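Long-range contact in endoglucanase (Clostridium thermocellum, PDB 2YIK), which probably hydrolyses internal beta-1,4-glucosidic bonds of cellulose: residues 299-311 / 321-333. Numbering follows the deposited sequence.
Sequences LDEAFKYYDYYAP and VWSGTACILAEIN
Y306 and W322 meet through the rim of the tyrosine ring, with CE3 and CZ3 of the indole lying near the phenol plane and CZ3 3.7 Å from Y306 CD1. L329 lies over one face of the Y306 ring: its CD1 sits 3.7 Å from the centroid and 11° off the normal, a CH-pi contact, while the backbone N of Y308 lies over the opposite face. The W322 indole receives two further CH-pi contacts on a face, from A310 CB, 3.7 Å from the centroid of the five-membered ring, and from D307 CB above the six-membered ring. With its CG anti to the backbone N (chi1 179°), Y306 reaches across to helix 322-333, and its OH donates to a water (2.8 Å from OH to water O) that in turn donates to A326 O. A326 CB also takes up P311 CG at 3.5 Å. Farther along, the other methyl of L329, CD2, fits among L299 CD1, A302 CB and F303 CE1. An Asx turn, Y309 N to D307 OD1, shapes the bend after helix 299-305, and the hydroxyl of Y347, on helix 342-350, hydrogen-bonds to Y306 O. The two helix axes run 133° apart and 12.2 Å from each other at closest approach, a gap filled by L329 together with L299, A302 and F303. This is the packing of consecutive helices joined by a long loop, consistent with the (alpha/alpha)6 barrel of family 9 glycoside hydrolases.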
ATOM      1  N   LEU A 299      16.344  15.130  -3.568  1.00 25.21           N
ATOM      2  CA  LEU A 299      15.964  15.926  -2.413  1.00 26.64           C
ATOM      3  C   LEU A 299      15.470  17.288  -2.894  1.00 26.80           C
ATOM      4  O   LEU A 299      14.540  17.856  -2.314  1.00 24.64           O
ATOM      5  CB  LEU A 299      17.145  16.105  -1.461  1.00 26.94           C
ATOM      6  CG  LEU A 299      16.760  16.636  -0.074  1.00 29.20           C
ATOM      7  CD1 LEU A 299      15.824  15.642   0.638  1.00 26.51           C
ATOM      8  CD2 LEU A 299      18.033  16.859   0.743  1.00 28.24           C
ATOM      9  N   ASP A 300      16.088  17.805  -3.959  1.00 27.48           N
ATOM     10  CA  ASP A 300      15.687  19.094  -4.521  1.00 27.35           C
ATOM     11  C   ASP A 300      14.275  18.999  -5.091  1.00 27.74           C
ATOM     12  O   ASP A 300      13.497  19.948  -5.008  1.00 27.78           O
ATOM     13  CB  ASP A 300      16.632  19.539  -5.646  1.00 29.95           C
ATOM     14  CG  ASP A 300      17.985  20.003  -5.134  1.00 32.01           C
ATOM     15  OD1 ASP A 300      18.073  20.440  -3.970  1.00 32.32           O
ATOM     16  OD2 ASP A 300      18.962  19.950  -5.912  1.00 34.82           O
ATOM     17  N   GLU A 301      13.950  17.857  -5.692  1.00 26.53           N
ATOM     18  CA  GLU A 301      12.618  17.674  -6.246  1.00 26.62           C
ATOM     19  C   GLU A 301      11.603  17.547  -5.114  1.00 26.19           C
ATOM     20  O   GLU A 301      10.488  18.058  -5.214  1.00 26.58           O
ATOM     21  CB  GLU A 301      12.570  16.437  -7.145  1.00 26.36           C
ATOM     22  CG  GLU A 301      13.214  16.650  -8.514  1.00 29.11           C
ATOM     23  CD  GLU A 301      12.583  17.802  -9.277  1.00 31.00           C
ATOM     24  OE1 GLU A 301      11.389  17.719  -9.636  1.00 33.29           O
ATOM     25  OE2 GLU A 301      13.283  18.805  -9.506  1.00 32.96           O
ATOM     26  N   ALA A 302      11.991  16.871  -4.035  1.00 24.45           N
ATOM     27  CA  ALA A 302      11.093  16.709  -2.901  1.00 25.20           C
ATOM     28  C   ALA A 302      10.810  18.071  -2.272  1.00 25.18           C
ATOM     29  O   ALA A 302       9.661  18.408  -1.991  1.00 26.15           O
ATOM     30  CB  ALA A 302      11.701  15.769  -1.871  1.00 24.30           C
ATOM     31  N   PHE A 303      11.861  18.858  -2.072  1.00 24.54           N
ATOM     32  CA  PHE A 303      11.716  20.175  -1.471  1.00 25.62           C
ATOM     33  C   PHE A 303      10.903  21.131  -2.334  1.00 25.23           C
ATOM     34  O   PHE A 303      10.217  22.000  -1.813  1.00 25.20           O
ATOM     35  CB  PHE A 303      13.089  20.794  -1.173  1.00 24.36           C
ATOM     36  CG  PHE A 303      13.815  20.153  -0.011  1.00 25.00           C
ATOM     37  CD1 PHE A 303      13.163  19.260   0.840  1.00 24.91           C
ATOM     38  CD2 PHE A 303      15.141  20.480   0.259  1.00 23.65           C
ATOM     39  CE1 PHE A 303      13.815  18.706   1.945  1.00 21.98           C
ATOM     40  CE2 PHE A 303      15.804  19.934   1.361  1.00 23.62           C
ATOM     41  CZ  PHE A 303      15.140  19.044   2.207  1.00 24.25           C
ATOM     42  N   LYS A 304      10.971  20.961  -3.650  1.00 26.11           N
ATOM     43  CA  LYS A 304      10.234  21.817  -4.577  1.00 27.15           C
ATOM     44  C   LYS A 304       8.710  21.697  -4.425  1.00 27.06           C
ATOM     45  O   LYS A 304       7.988  22.682  -4.562  1.00 26.65           O
ATOM     46  CB  LYS A 304      10.631  21.480  -6.023  1.00 29.00           C
ATOM     47  CG  LYS A 304      10.042  22.399  -7.101  1.00 32.03           C
ATOM     48  CD  LYS A 304      10.615  22.083  -8.502  1.00 36.27           C
ATOM     49  CE  LYS A 304      12.149  22.167  -8.520  1.00 40.76           C
ATOM     50  NZ  LYS A 304      12.776  21.870  -9.866  1.00 44.36           N
ATOM     51  N   TYR A 305       8.220  20.500  -4.120  1.00 26.15           N
ATOM     52  CA  TYR A 305       6.781  20.301  -4.013  1.00 26.62           C
ATOM     53  C   TYR A 305       6.237  19.939  -2.633  1.00 26.26           C
ATOM     54  O   TYR A 305       5.026  19.910  -2.444  1.00 27.36           O
ATOM     55  CB  TYR A 305       6.344  19.240  -5.026  1.00 26.60           C
ATOM     56  CG  TYR A 305       6.675  19.597  -6.462  1.00 28.68           C
ATOM     57  CD1 TYR A 305       5.918  20.539  -7.164  1.00 29.82           C
ATOM     58  CD2 TYR A 305       7.757  19.002  -7.113  1.00 29.84           C
ATOM     59  CE1 TYR A 305       6.230  20.878  -8.486  1.00 31.00           C
ATOM     60  CE2 TYR A 305       8.079  19.330  -8.431  1.00 30.91           C
ATOM     61  CZ  TYR A 305       7.313  20.268  -9.112  1.00 31.67           C
ATOM     62  OH  TYR A 305       7.626  20.591 -10.414  1.00 33.24           O
ATOM     63  N   TYR A 306       7.121  19.679  -1.676  1.00 25.45           N
ATOM     64  CA  TYR A 306       6.704  19.313  -0.326  1.00 24.94           C
ATOM     65  C   TYR A 306       5.838  20.365   0.373  1.00 25.80           C
ATOM     66  O   TYR A 306       6.257  21.508   0.564  1.00 26.09           O
ATOM     67  CB  TYR A 306       7.932  19.002   0.539  1.00 24.34           C
ATOM     68  CG  TYR A 306       7.619  18.618   1.980  1.00 24.99           C
ATOM     69  CD1 TYR A 306       6.609  17.698   2.277  1.00 24.81           C
ATOM     70  CD2 TYR A 306       8.363  19.142   3.042  1.00 24.25           C
ATOM     71  CE1 TYR A 306       6.346  17.310   3.600  1.00 24.52           C
ATOM     72  CE2 TYR A 306       8.109  18.760   4.371  1.00 24.89           C
ATOM     73  CZ  TYR A 306       7.097  17.843   4.640  1.00 24.98           C
ATOM     74  OH  TYR A 306       6.814  17.470   5.943  1.00 23.46           O
ATOM     75  N   ASP A 307       4.627  19.961   0.748  1.00 25.27           N
ATOM     76  CA  ASP A 307       3.682  20.834   1.445  1.00 24.33           C
ATOM     77  C   ASP A 307       3.876  20.571   2.939  1.00 24.06           C
ATOM     78  O   ASP A 307       3.323  19.623   3.494  1.00 22.66           O
ATOM     79  CB  ASP A 307       2.244  20.492   1.016  1.00 25.76           C
ATOM     80  CG  ASP A 307       1.197  21.425   1.632  1.00 27.37           C
ATOM     81  OD1 ASP A 307       1.559  22.251   2.502  1.00 27.81           O
ATOM     82  OD2 ASP A 307       0.010  21.322   1.249  1.00 27.41           O
ATOM     83  N   TYR A 308       4.681  21.413   3.576  1.00 23.07           N
ATOM     84  CA  TYR A 308       4.991  21.291   5.000  1.00 23.80           C
ATOM     85  C   TYR A 308       3.741  21.373   5.868  1.00 24.54           C
ATOM     86  O   TYR A 308       3.728  20.883   6.993  1.00 24.14           O
ATOM     87  CB  TYR A 308       5.968  22.406   5.394  1.00 24.55           C
ATOM     88  CG  TYR A 308       6.503  22.358   6.809  1.00 23.93           C
ATOM     89  CD1 TYR A 308       7.511  21.464   7.171  1.00 23.78           C
ATOM     90  CD2 TYR A 308       6.031  23.247   7.778  1.00 24.55           C
ATOM     91  CE1 TYR A 308       8.042  21.463   8.459  1.00 23.33           C
ATOM     92  CE2 TYR A 308       6.550  23.251   9.064  1.00 21.59           C
ATOM     93  CZ  TYR A 308       7.557  22.359   9.397  1.00 22.39           C
ATOM     94  OH  TYR A 308       8.094  22.375  10.662  1.00 23.75           O
ATOM     95  N   TYR A 309       2.695  21.993   5.333  1.00 24.24           N
ATOM     96  CA  TYR A 309       1.446  22.172   6.068  1.00 25.29           C
ATOM     97  C   TYR A 309       0.463  21.010   5.956  1.00 24.61           C
ATOM     98  O   TYR A 309      -0.504  20.944   6.704  1.00 24.08           O
ATOM     99  CB  TYR A 309       0.761  23.469   5.604  1.00 25.92           C
ATOM    100  CG  TYR A 309       1.695  24.659   5.648  1.00 29.61           C
ATOM    101  CD1 TYR A 309       2.360  24.999   6.830  1.00 30.35           C
ATOM    102  CD2 TYR A 309       1.979  25.399   4.493  1.00 29.07           C
ATOM    103  CE1 TYR A 309       3.298  26.046   6.867  1.00 33.78           C
ATOM    104  CE2 TYR A 309       2.917  26.446   4.515  1.00 34.04           C
ATOM    105  CZ  TYR A 309       3.575  26.762   5.705  1.00 34.97           C
ATOM    106  OH  TYR A 309       4.523  27.771   5.723  1.00 37.32           O
ATOM    107  N   ALA A 310       0.731  20.079   5.046  1.00 22.41           N
ATOM    108  CA  ALA A 310      -0.167  18.950   4.818  1.00 24.05           C
ATOM    109  C   ALA A 310      -0.168  17.766   5.798  1.00 24.26           C
ATOM    110  O   ALA A 310      -1.233  17.286   6.186  1.00 26.50           O
ATOM    111  CB  ALA A 310       0.028  18.426   3.394  1.00 19.16           C
ATOM    112  N   PRO A 311       1.011  17.285   6.222  1.00 24.33           N
ATOM    113  CA  PRO A 311       1.001  16.143   7.140  1.00 24.53           C
ATOM    114  C   PRO A 311      -0.033  16.045   8.263  1.00 24.99           C
ATOM    115  O   PRO A 311      -0.703  15.030   8.396  1.00 25.12           O
ATOM    116  CB  PRO A 311       2.430  16.123   7.677  1.00 24.30           C
ATOM    117  CG  PRO A 311       3.231  16.599   6.508  1.00 23.78           C
ATOM    118  CD  PRO A 311       2.390  17.773   6.012  1.00 24.11           C
ATOM    119  N   VAL A 321      -0.303  10.550   0.722  1.00 22.63           N
ATOM    120  CA  VAL A 321       0.881  10.027   1.377  1.00 20.58           C
ATOM    121  C   VAL A 321       1.805  11.130   1.900  1.00 22.02           C
ATOM    122  O   VAL A 321       3.008  10.925   2.057  1.00 23.75           O
ATOM    123  CB  VAL A 321       1.658   9.080   0.420  1.00 21.58           C
ATOM    124  CG1 VAL A 321       0.785   7.870   0.084  1.00 18.68           C
ATOM    125  CG2 VAL A 321       2.078   9.831  -0.861  1.00 18.13           C
ATOM    126  N   TRP A 322       1.235  12.299   2.181  1.00 20.91           N
ATOM    127  CA  TRP A 322       2.023  13.416   2.707  1.00 20.98           C
ATOM    128  C   TRP A 322       2.643  13.089   4.075  1.00 21.45           C
ATOM    129  O   TRP A 322       3.790  13.439   4.336  1.00 22.07           O
ATOM    130  CB  TRP A 322       1.163  14.683   2.847  1.00 19.96           C
ATOM    131  CG  TRP A 322       0.989  15.507   1.583  1.00 21.84           C
ATOM    132  CD1 TRP A 322      -0.191  15.946   1.053  1.00 20.56           C
ATOM    133  CD2 TRP A 322       2.033  16.035   0.737  1.00 24.05           C
ATOM    134  NE1 TRP A 322       0.045  16.696  -0.078  1.00 22.52           N
ATOM    135  CE2 TRP A 322       1.389  16.749  -0.310  1.00 23.05           C
ATOM    136  CE3 TRP A 322       3.430  15.925   0.729  1.00 24.35           C
ATOM    137  CZ2 TRP A 322       2.116  17.414  -1.315  1.00 23.94           C
ATOM    138  CZ3 TRP A 322       4.151  16.585  -0.277  1.00 24.16           C
ATOM    139  CH2 TRP A 322       3.485  17.296  -1.299  1.00 23.90           C
ATOM    140  N   SER A 323       1.894  12.423   4.951  1.00 20.91           N
ATOM    141  CA  SER A 323       2.424  12.109   6.270  1.00 21.86           C
ATOM    142  C   SER A 323       3.570  11.113   6.190  1.00 19.22           C
ATOM    143  O   SER A 323       4.537  11.226   6.929  1.00 20.70           O
ATOM    144  CB  SER A 323       1.319  11.595   7.210  1.00 20.62           C
ATOM    145  OG  SER A 323       0.625  10.494   6.664  1.00 21.81           O
ATOM    146  N   GLY A 324       3.465  10.145   5.287  1.00 21.80           N
ATOM    147  CA  GLY A 324       4.540   9.181   5.129  1.00 20.55           C
ATOM    148  C   GLY A 324       5.761   9.910   4.587  1.00 21.22           C
ATOM    149  O   GLY A 324       6.891   9.674   5.020  1.00 20.86           O
ATOM    150  N   THR A 325       5.521  10.807   3.638  1.00 20.77           N
ATOM    151  CA  THR A 325       6.589  11.591   3.030  1.00 21.17           C
ATOM    152  C   THR A 325       7.317  12.384   4.113  1.00 21.30           C
ATOM    153  O   THR A 325       8.543  12.371   4.180  1.00 22.52           O
ATOM    154  CB  THR A 325       6.022  12.564   1.957  1.00 20.30           C
ATOM    155  OG1 THR A 325       5.432  11.810   0.892  1.00 21.89           O
ATOM    156  CG2 THR A 325       7.117  13.441   1.381  1.00 18.24           C
ATOM    157  N   ALA A 326       6.558  13.061   4.969  1.00 22.04           N
ATOM    158  CA  ALA A 326       7.151  13.855   6.038  1.00 22.37           C
ATOM    159  C   ALA A 326       8.057  13.002   6.911  1.00 22.29           C
ATOM    160  O   ALA A 326       9.120  13.454   7.317  1.00 22.92           O
ATOM    161  CB  ALA A 326       6.068  14.503   6.891  1.00 21.85           C
ATOM    162  N   CYS A 327       7.637  11.770   7.194  1.00 23.44           N
ATOM    163  CA  CYS A 327       8.435  10.862   8.014  1.00 22.93           C
ATOM    164  C   CYS A 327       9.779  10.556   7.355  1.00 23.16           C
ATOM    165  O   CYS A 327      10.822  10.576   8.009  1.00 23.75           O
ATOM    166  CB  CYS A 327       7.687   9.541   8.247  1.00 23.46           C
ATOM    167  SG  CYS A 327       6.296   9.624   9.392  1.00 22.37           S
ATOM    168  N   ILE A 328       9.753  10.280   6.057  1.00 22.18           N
ATOM    169  CA  ILE A 328      10.979   9.948   5.354  1.00 23.30           C
ATOM    170  C   ILE A 328      11.923  11.145   5.267  1.00 23.57           C
ATOM    171  O   ILE A 328      13.128  11.000   5.481  1.00 22.87           O
ATOM    172  CB  ILE A 328      10.678   9.387   3.944  1.00 22.40           C
ATOM    173  CG1 ILE A 328       9.705   8.210   4.066  1.00 20.55           C
ATOM    174  CG2 ILE A 328      11.982   8.936   3.264  1.00 20.69           C
ATOM    175  CD1 ILE A 328      10.176   7.134   5.002  1.00 21.70           C
ATOM    176  N   LEU A 329      11.379  12.321   4.964  1.00 22.68           N
ATOM    177  CA  LEU A 329      12.194  13.523   4.891  1.00 22.19           C
ATOM    178  C   LEU A 329      12.812  13.802   6.263  1.00 22.70           C
ATOM    179  O   LEU A 329      13.939  14.275   6.360  1.00 23.07           O
ATOM    180  CB  LEU A 329      11.354  14.721   4.426  1.00 21.54           C
ATOM    181  CG  LEU A 329      10.988  14.720   2.935  1.00 21.97           C
ATOM    182  CD1 LEU A 329      10.105  15.916   2.609  1.00 23.19           C
ATOM    183  CD2 LEU A 329      12.260  14.765   2.099  1.00 21.27           C
ATOM    184  N   ALA A 330      12.081  13.494   7.327  1.00 22.25           N
ATOM    185  CA  ALA A 330      12.603  13.718   8.666  1.00 22.40           C
ATOM    186  C   ALA A 330      13.727  12.725   8.974  1.00 22.21           C
ATOM    187  O   ALA A 330      14.727  13.088   9.596  1.00 22.43           O
ATOM    188  CB  ALA A 330      11.490  13.597   9.695  1.00 20.69           C
ATOM    189  N   GLU A 331      13.560  11.475   8.548  1.00 21.35           N
ATOM    190  CA  GLU A 331      14.587  10.462   8.779  1.00 23.23           C
ATOM    191  C   GLU A 331      15.824  10.825   7.961  1.00 23.43           C
ATOM    192  O   GLU A 331      16.941  10.602   8.396  1.00 24.62           O
ATOM    193  CB  GLU A 331      14.074   9.069   8.392  1.00 22.17           C
ATOM    194  CG  GLU A 331      12.917   8.594   9.259  1.00 24.32           C
ATOM    195  CD  GLU A 331      12.366   7.227   8.868  1.00 26.70           C
ATOM    196  OE1 GLU A 331      13.056   6.451   8.177  1.00 26.17           O
ATOM    197  OE2 GLU A 331      11.226   6.926   9.271  1.00 26.81           O
ATOM    198  N   ILE A 332      15.610  11.390   6.778  1.00 23.48           N
ATOM    199  CA  ILE A 332      16.706  11.803   5.912  1.00 24.20           C
ATOM    200  C   ILE A 332      17.485  12.915   6.614  1.00 24.91           C
ATOM    201  O   ILE A 332      18.718  12.929   6.616  1.00 23.34           O
ATOM    202  CB  ILE A 332      16.157  12.306   4.555  1.00 23.77           C
ATOM    203  CG1 ILE A 332      15.795  11.101   3.682  1.00 23.37           C
ATOM    204  CG2 ILE A 332      17.163  13.233   3.872  1.00 23.94           C
ATOM    205  CD1 ILE A 332      15.009  11.454   2.445  1.00 23.41           C
ATOM    206  N   ASN A 333      16.751  13.839   7.225  1.00 24.15           N
ATOM    207  CA  ASN A 333      17.376  14.937   7.932  1.00 23.54           C
ATOM    208  C   ASN A 333      18.172  14.444   9.132  1.00 24.13           C
ATOM    209  O   ASN A 333      19.267  14.936   9.395  1.00 23.98           O
ATOM    210  CB  ASN A 333      16.336  15.942   8.413  1.00 24.91           C
ATOM    211  CG  ASN A 333      16.962  17.062   9.202  1.00 24.77           C
ATOM    212  OD1 ASN A 333      16.795  17.165  10.419  1.00 25.12           O
ATOM    213  ND2 ASN A 333      17.711  17.897   8.510  1.00 21.98           N
TER
HETATM  214  O   HOH W   1       8.998  16.341   7.238  1.00 21.86           O